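Local coordinates for SPbeta prophage-derived aminoglycoside N(3')-acetyltransferase-like protein YokD (Bacillus subtilis, PDB 2NYG) that binds coenzyme A and is probably an antibiotic N-acetyltransferase that may contribute to antibiotic resistance, at residues M68-V73 with N132-A137; S72-D77 with P107-M112. All coordinates share one frame; numbering follows the deposited sequence.

Contact 1: residues M68-V73 with N132-A137; sequences MPSQSV and NYSFVA
Met-68 and Val-136 form an antiparallel hydrogen-bonded pair between strands 65-69 and 135-139, neighbours in the central mixed sheet. Their backbones bond both ways: Met-68 N to Val-136 O and Val-136 N to Met-68 O are each 2.8 Å. Met-68 CB rests against Val-136 CG2 at 3.6 Å. From there the extended Met-68 chain turns away from Val-136 and packs on helix 114-119. Pro-69 and Phe-135 form the next pair, a non-hydrogen-bonded one, with side chains on the face opposite to those of Met-68 and Val-136. The Phe-135 CG stands anti to its carbonyl carbon (chi1 -74°), which carries ring atom CE1 to within 3.9 Å of Pro-69 CB. Leu-146 and Leu-34 also pack against this ring.

Further along, the two segments stay side by side. Ser-70 N reaches Ser-134 O at 2.8 Å, and Ser-72 N reaches Asn-132 O at 3.0 Å. The hydroxyl of Ser-72 turns instead to Pro-131 O. Gln-71 comes to the edge of the Tyr-133 ring, with its CD 3.9 Å from Tyr-133 CD1 and its amide plane 87° from the ring plane. Ser-70 O takes two donors, Arg-127 NH2 and the hydroxyl of Ser-134. Ser-134 OG meets Ser-70 O at 2.8 Å, from above the carbonyl plane and 61° out of it.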
loop_
_atom_site.group_PDB
_atom_site.type_symbol
_atom_site.label_atom_id
_atom_site.label_comp_id
_atom_site.label_asym_id
_atom_site.label_seq_id
_atom_site.Cartn_x
_atom_site.Cartn_y
_atom_site.Cartn_z
ATOM N N MET A 68 9.094 -1.926 11.655
ATOM C CA MET A 68 7.958 -1.035 11.695
ATOM C C MET A 68 6.760 -1.830 12.128
ATOM O O MET A 68 6.665 -3.019 11.848
ATOM C CB MET A 68 7.667 -0.435 10.320
ATOM C CG MET A 68 8.705 0.520 9.802
ATOM S SD MET A 68 8.186 1.314 8.273
ATOM C CE MET A 68 9.747 1.635 7.482
ATOM N N PRO A 69 5.820 -1.181 12.822
ATOM C CA PRO A 69 4.613 -1.855 13.279
ATOM C C PRO A 69 3.697 -1.903 12.072
ATOM O O PRO A 69 3.591 -0.927 11.341
ATOM C CB PRO A 69 4.118 -0.929 14.380
ATOM C CG PRO A 69 4.461 0.401 13.849
ATOM C CD PRO A 69 5.858 0.209 13.306
ATOM N N SER A 70 3.055 -3.039 11.836
ATOM C CA SER A 70 2.171 -3.163 10.679
ATOM C C SER A 70 0.839 -3.775 11.056
ATOM O O SER A 70 0.370 -4.715 10.419
ATOM C CB SER A 70 2.841 -4.011 9.605
ATOM O OG SER A 70 3.276 -5.245 10.143
ATOM N N GLN A 71 0.235 -3.208 12.094
ATOM C CA GLN A 71 -1.049 -3.636 12.642
ATOM C C GLN A 71 -2.233 -3.625 11.680
ATOM O O GLN A 71 -2.346 -2.769 10.813
ATOM C CB GLN A 71 -1.389 -2.769 13.853
ATOM C CG GLN A 71 -0.369 -2.857 14.973
ATOM C CD GLN A 71 -0.584 -1.780 16.004
ATOM O OE1 GLN A 71 -1.672 -1.214 16.089
ATOM N NE2 GLN A 71 0.442 -1.491 16.799
ATOM N N SER A 72 -3.120 -4.591 11.869
ATOM C CA SER A 72 -4.321 -4.749 11.068
ATOM C C SER A 72 -5.468 -4.992 12.056
ATOM O O SER A 72 -6.174 -6.014 12.012
ATOM C CB SER A 72 -4.155 -5.936 10.116
ATOM O OG SER A 72 -3.701 -7.088 10.810
ATOM N N VAL A 73 -5.617 -4.019 12.950
ATOM C CA VAL A 73 -6.611 -4.007 14.011
ATOM C C VAL A 73 -8.050 -4.270 13.569
ATOM O O VAL A 73 -8.866 -4.702 14.374
ATOM C CB VAL A 73 -6.535 -2.659 14.752
ATOM C CG1 VAL A 73 -7.513 -2.624 15.902
ATOM C CG2 VAL A 73 -5.132 -2.449 15.271
ATOM N N ASN A 132 -3.324 -8.962 14.405
ATOM C CA ASN A 132 -3.597 -7.587 14.778
ATOM C C ASN A 132 -2.359 -6.745 14.994
ATOM O O ASN A 132 -2.289 -5.617 14.536
ATOM C CB ASN A 132 -4.440 -7.525 16.051
ATOM C CG ASN A 132 -5.832 -8.075 15.870
ATOM O OD1 ASN A 132 -6.359 -8.163 14.759
ATOM N ND2 ASN A 132 -6.454 -8.427 16.985
ATOM N N TYR A 133 -1.377 -7.296 15.695
ATOM C CA TYR A 133 -0.171 -6.549 16.015
ATOM C C TYR A 133 1.099 -7.069 15.355
ATOM O O TYR A 133 2.099 -7.351 16.020
ATOM C CB TYR A 133 -0.005 -6.545 17.526
ATOM C CG TYR A 133 -1.269 -6.139 18.258
ATOM C CD1 TYR A 133 -1.840 -4.870 18.064
ATOM C CD2 TYR A 133 -1.881 -7.006 19.172
ATOM C CE1 TYR A 133 -2.986 -4.479 18.768
ATOM C CE2 TYR A 133 -3.022 -6.619 19.877
ATOM C CZ TYR A 133 -3.567 -5.355 19.669
ATOM O OH TYR A 133 -4.694 -4.976 20.349
ATOM N N SER A 134 1.060 -7.198 14.038
ATOM C CA SER A 134 2.218 -7.678 13.306
ATOM C C SER A 134 3.223 -6.557 13.139
ATOM O O SER A 134 2.900 -5.381 13.295
ATOM C CB SER A 134 1.809 -8.196 11.922
ATOM O OG SER A 134 0.893 -7.311 11.296
ATOM N N PHE A 135 4.456 -6.949 12.847
ATOM C CA PHE A 135 5.538 -6.021 12.593
ATOM C C PHE A 135 6.141 -6.447 11.264
ATOM O O PHE A 135 5.877 -7.538 10.763
ATOM C CB PHE A 135 6.597 -6.108 13.690
ATOM C CG PHE A 135 6.180 -5.485 14.979
ATOM C CD1 PHE A 135 6.502 -4.161 15.264
ATOM C CD2 PHE A 135 5.476 -6.224 15.923
ATOM C CE1 PHE A 135 6.132 -3.583 16.481
ATOM C CE2 PHE A 135 5.099 -5.662 17.135
ATOM C CZ PHE A 135 5.429 -4.338 17.418
ATOM N N VAL A 136 6.937 -5.564 10.690
ATOM C CA VAL A 136 7.612 -5.833 9.440
ATOM C C VAL A 136 9.038 -5.395 9.671
ATOM O O VAL A 136 9.284 -4.397 10.351
ATOM C CB VAL A 136 7.014 -5.019 8.304
ATOM C CG1 VAL A 136 5.713 -5.625 7.859
ATOM C CG2 VAL A 136 6.784 -3.616 8.769
ATOM N N ALA A 137 9.984 -6.145 9.129
ATOM C CA ALA A 137 11.381 -5.792 9.300
ATOM C C ALA A 137 12.201 -6.105 8.063
ATOM O O ALA A 137 11.867 -6.987 7.273
ATOM C CB ALA A 137 11.961 -6.506 10.514
#

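Contact 2: residues S72-D77 with P107-M112; sequences SVELSD and PTTRGM. With COA (coenzyme A), chain G.
Thr-109 OG1 is gripped from segment 72-77 by two groups. The backbone N of Val-73 makes a weak hydrogen bond to it, 3.0 Å long and bent to 130°. Glu-74 OE1 lies 2.9 Å from the same Thr-109 OG1. Gln-71 O is a further hydrogen-bond partner, so the hydroxyl has two acceptors for one proton and its direction is not settled. The OG1 branch lies anti to the carbonyl carbon of Thr-109 (chi1 -56°), and this turns it to face the loop. The methyl branch also takes part, with Thr-109 CG2 3.4 Å from Glu-74 OE2. Glu-74 is bent at chi2, which brings its carboxylate across the threonine. The guanidinium of Arg-110 is near but not paired with it, Glu-74 OE2 and Arg-110 NE being 6.0 Å apart.

Residues 72-75 form a type I beta turn, and Leu-75 then centres an inverse gamma turn. Ser-76 OG ties the turn back, donating to Val-73 O at 2.7 Å nearly in line with the carbonyl. In segment 107-112, residues 110-112 form a short 3-10 segment, in which Met-112 N bonds to Thr-109 O at 2.8 Å. Thr-108 OG1 binds Glu-117 of helix 114-119, the helix that follows. Pro-107 and Arg-110 pack on Val-50 and Gln-114 of the second subunit, respectively.

The 3-10 segment borders the coenzyme A pocket. Coenzyme A N8P, an amide nitrogen of the pantetheine arm, donates to Gly-111 O at 3.2 Å and 168°. Further along the arm, coenzyme A C6P lies 3.4 Å from Met-112 O.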
loop_
_atom_site.group_PDB
_atom_site.type_symbol
_atom_site.label_atom_id
_atom_site.label_comp_id
_atom_site.label_asym_id
_atom_site.label_seq_id
_atom_site.Cartn_x
_atom_site.Cartn_y
_atom_site.Cartn_z
ATOM N N SER A 72 -3.120 -4.591 11.869
ATOM C CA SER A 72 -4.321 -4.749 11.068
ATOM C C SER A 72 -5.468 -4.992 12.056
ATOM O O SER A 72 -6.174 -6.014 12.012
ATOM C CB SER A 72 -4.155 -5.936 10.116
ATOM O OG SER A 72 -3.701 -7.088 10.810
ATOM N N VAL A 73 -5.617 -4.019 12.950
ATOM C CA VAL A 73 -6.611 -4.007 14.011
ATOM C C VAL A 73 -8.050 -4.270 13.569
ATOM O O VAL A 73 -8.866 -4.702 14.374
ATOM C CB VAL A 73 -6.535 -2.659 14.752
ATOM C CG1 VAL A 73 -7.513 -2.624 15.902
ATOM C CG2 VAL A 73 -5.132 -2.449 15.271
ATOM N N GLU A 74 -8.356 -4.021 12.296
ATOM C CA GLU A 74 -9.703 -4.222 11.752
ATOM C C GLU A 74 -10.171 -5.677 11.727
ATOM O O GLU A 74 -11.363 -5.953 11.587
ATOM C CB GLU A 74 -9.794 -3.657 10.334
ATOM C CG GLU A 74 -9.652 -2.153 10.260
ATOM C CD GLU A 74 -8.250 -1.717 9.941
ATOM O OE1 GLU A 74 -7.314 -2.525 10.107
ATOM O OE2 GLU A 74 -8.089 -0.554 9.527
ATOM N N LEU A 75 -9.230 -6.607 11.851
ATOM C CA LEU A 75 -9.551 -8.029 11.847
ATOM C C LEU A 75 -9.903 -8.502 13.257
ATOM O O LEU A 75 -9.399 -9.514 13.745
ATOM C CB LEU A 75 -8.369 -8.836 11.297
ATOM C CG LEU A 75 -8.350 -9.121 9.790
ATOM C CD1 LEU A 75 -8.169 -7.844 9.004
ATOM C CD2 LEU A 75 -7.234 -10.092 9.483
ATOM N N SER A 76 -10.797 -7.760 13.895
ATOM C CA SER A 76 -11.224 -8.051 15.256
ATOM C C SER A 76 -12.727 -8.277 15.354
ATOM O O SER A 76 -13.457 -8.117 14.375
ATOM C CB SER A 76 -10.814 -6.891 16.165
ATOM O OG SER A 76 -11.148 -5.647 15.569
ATOM N N ASP A 77 -13.178 -8.654 16.544
ATOM C CA ASP A 77 -14.593 -8.883 16.788
ATOM C C ASP A 77 -15.335 -7.559 16.612
ATOM O O ASP A 77 -15.061 -6.588 17.312
ATOM C CB ASP A 77 -14.794 -9.412 18.198
ATOM C CG ASP A 77 -16.165 -9.991 18.398
ATOM O OD1 ASP A 77 -17.148 -9.235 18.217
ATOM O OD2 ASP A 77 -16.253 -11.198 18.729
ATOM N N PRO A 107 -3.978 -5.628 4.411
ATOM C CA PRO A 107 -3.622 -4.210 4.535
ATOM C C PRO A 107 -3.505 -3.683 5.974
ATOM O O PRO A 107 -4.327 -3.991 6.836
ATOM C CB PRO A 107 -4.722 -3.514 3.735
ATOM C CG PRO A 107 -5.886 -4.439 3.879
ATOM C CD PRO A 107 -5.269 -5.794 3.722
ATOM N N THR A 108 -2.471 -2.887 6.226
ATOM C CA THR A 108 -2.263 -2.308 7.552
ATOM C C THR A 108 -3.343 -1.280 7.830
ATOM O O THR A 108 -3.930 -0.711 6.911
ATOM C CB THR A 108 -0.920 -1.555 7.677
ATOM O OG1 THR A 108 -0.893 -0.480 6.738
ATOM C CG2 THR A 108 0.244 -2.467 7.416
ATOM N N THR A 109 -3.585 -1.038 9.114
ATOM C CA THR A 109 -4.571 -0.064 9.559
ATOM C C THR A 109 -4.100 1.316 9.115
ATOM O O THR A 109 -2.935 1.661 9.267
ATOM C CB THR A 109 -4.718 -0.118 11.092
ATOM O OG1 THR A 109 -5.046 -1.459 11.478
ATOM C CG2 THR A 109 -5.812 0.822 11.575
ATOM N N ARG A 110 -5.023 2.098 8.569
ATOM C CA ARG A 110 -4.726 3.433 8.059
ATOM C C ARG A 110 -3.821 4.300 8.945
ATOM O O ARG A 110 -2.965 5.036 8.446
ATOM C CB ARG A 110 -6.036 4.175 7.784
ATOM C CG ARG A 110 -7.176 3.294 7.281
ATOM C CD ARG A 110 -6.722 2.269 6.247
ATOM N NE ARG A 110 -6.132 2.860 5.045
ATOM C CZ ARG A 110 -6.825 3.372 4.032
ATOM N NH1 ARG A 110 -8.153 3.379 4.063
ATOM N NH2 ARG A 110 -6.184 3.854 2.974
ATOM N N GLY A 111 -4.017 4.218 10.254
ATOM C CA GLY A 111 -3.215 5.008 11.168
ATOM C C GLY A 111 -1.727 4.703 11.172
ATOM O O GLY A 111 -0.948 5.518 11.652
ATOM N N MET A 112 -1.330 3.543 10.646
ATOM C CA MET A 112 0.083 3.149 10.605
ATOM C C MET A 112 0.918 3.977 9.624
ATOM O O MET A 112 2.141 4.035 9.728
ATOM C CB MET A 112 0.215 1.671 10.238
ATOM C CG MET A 112 -0.465 0.741 11.203
ATOM S SD MET A 112 0.230 0.863 12.848
ATOM C CE MET A 112 0.883 -0.685 13.021
HETATM N N1A COA G . 5.739 14.142 0.438
HETATM C C2A COA G . 5.024 14.469 1.597
HETATM N N3A COA G . 3.729 14.014 1.734
HETATM C C4A COA G . 3.143 13.251 0.746
HETATM C C5A COA G . 3.826 12.894 -0.432
HETATM C C6A COA G . 5.144 13.355 -0.587
HETATM N N6A COA G . 5.841 13.057 -1.676
HETATM N N7A COA G . 2.989 12.142 -1.206
HETATM C C8A COA G . 1.805 12.020 -0.536
HETATM N N9A COA G . 1.910 12.719 0.685
HETATM C C1B COA G . 0.912 12.911 1.764
HETATM C C2B COA G . -0.581 12.648 1.417
HETATM O O2B COA G . -1.185 13.651 0.572
HETATM C C3B COA G . -1.220 12.577 2.792
HETATM O O3B COA G . -1.519 13.970 3.110
HETATM P P3B COA G . -2.960 14.529 3.642
HETATM O O7A COA G . -3.959 13.358 3.812
HETATM O O8A COA G . -3.563 15.449 2.607
HETATM O O9A COA G . -2.732 15.276 4.931
HETATM C C4B COA G . -0.117 11.965 3.698
HETATM O O4B COA G . 1.124 12.194 2.994
HETATM C C5B COA G . -0.270 10.428 3.962
HETATM O O5B COA G . 0.847 10.050 4.821
HETATM P P1A COA G . 0.592 9.158 6.109
HETATM O O1A COA G . 1.863 8.921 6.856
HETATM O O2A COA G . -0.070 7.832 5.711
HETATM O O3A COA G . -0.442 10.012 6.886
HETATM P P2A COA G . -0.136 11.323 7.759
HETATM O O4A COA G . -0.920 12.448 7.183
HETATM O O5A COA G . 1.342 11.697 7.808
HETATM O O6A COA G . -0.662 10.772 9.198
HETATM C CBP COA G . -0.008 9.046 10.937
HETATM C CCP COA G . 0.251 10.417 10.244
HETATM C CDP COA G . -1.493 8.631 10.794
HETATM C CEP COA G . 0.951 8.031 10.274
HETATM C CAP COA G . 0.188 9.233 12.480
HETATM O OAP COA G . 0.477 10.631 12.709
HETATM C C9P COA G . 1.321 8.390 13.115
HETATM O O9P COA G . 2.314 9.106 13.712
HETATM N N8P COA G . 1.417 7.035 13.106
HETATM C C7P COA G . 2.633 6.334 13.576
HETATM C C6P COA G . 3.158 5.170 12.722
#

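How the contacts relate
Contacts 1 and 2 start from the same stretch of chain, where 68-73 runs into 72-77. They share Ser-72 and Val-73, and their centres are 9 Å apart. Contact 1 is a buried contact that begins in the sheet, whereas contact 2 lies at the surface near the second subunit. A probable hydrogen bond of 2.7 Å between Gln-71 O and Thr-109 N joins them directly. Met-112 also packs on Pro-69 and Gln-71. The side chain of Pro-69 is about 5 Å from the bound coenzyme A. Gly-111 and Met-112 belong to the coenzyme A pocket. Gln-114 of the same chain, a coenzyme A-binding residue, lies about 7 Å from Arg-110 and about 10 Å from Met-68, side chain to side chain.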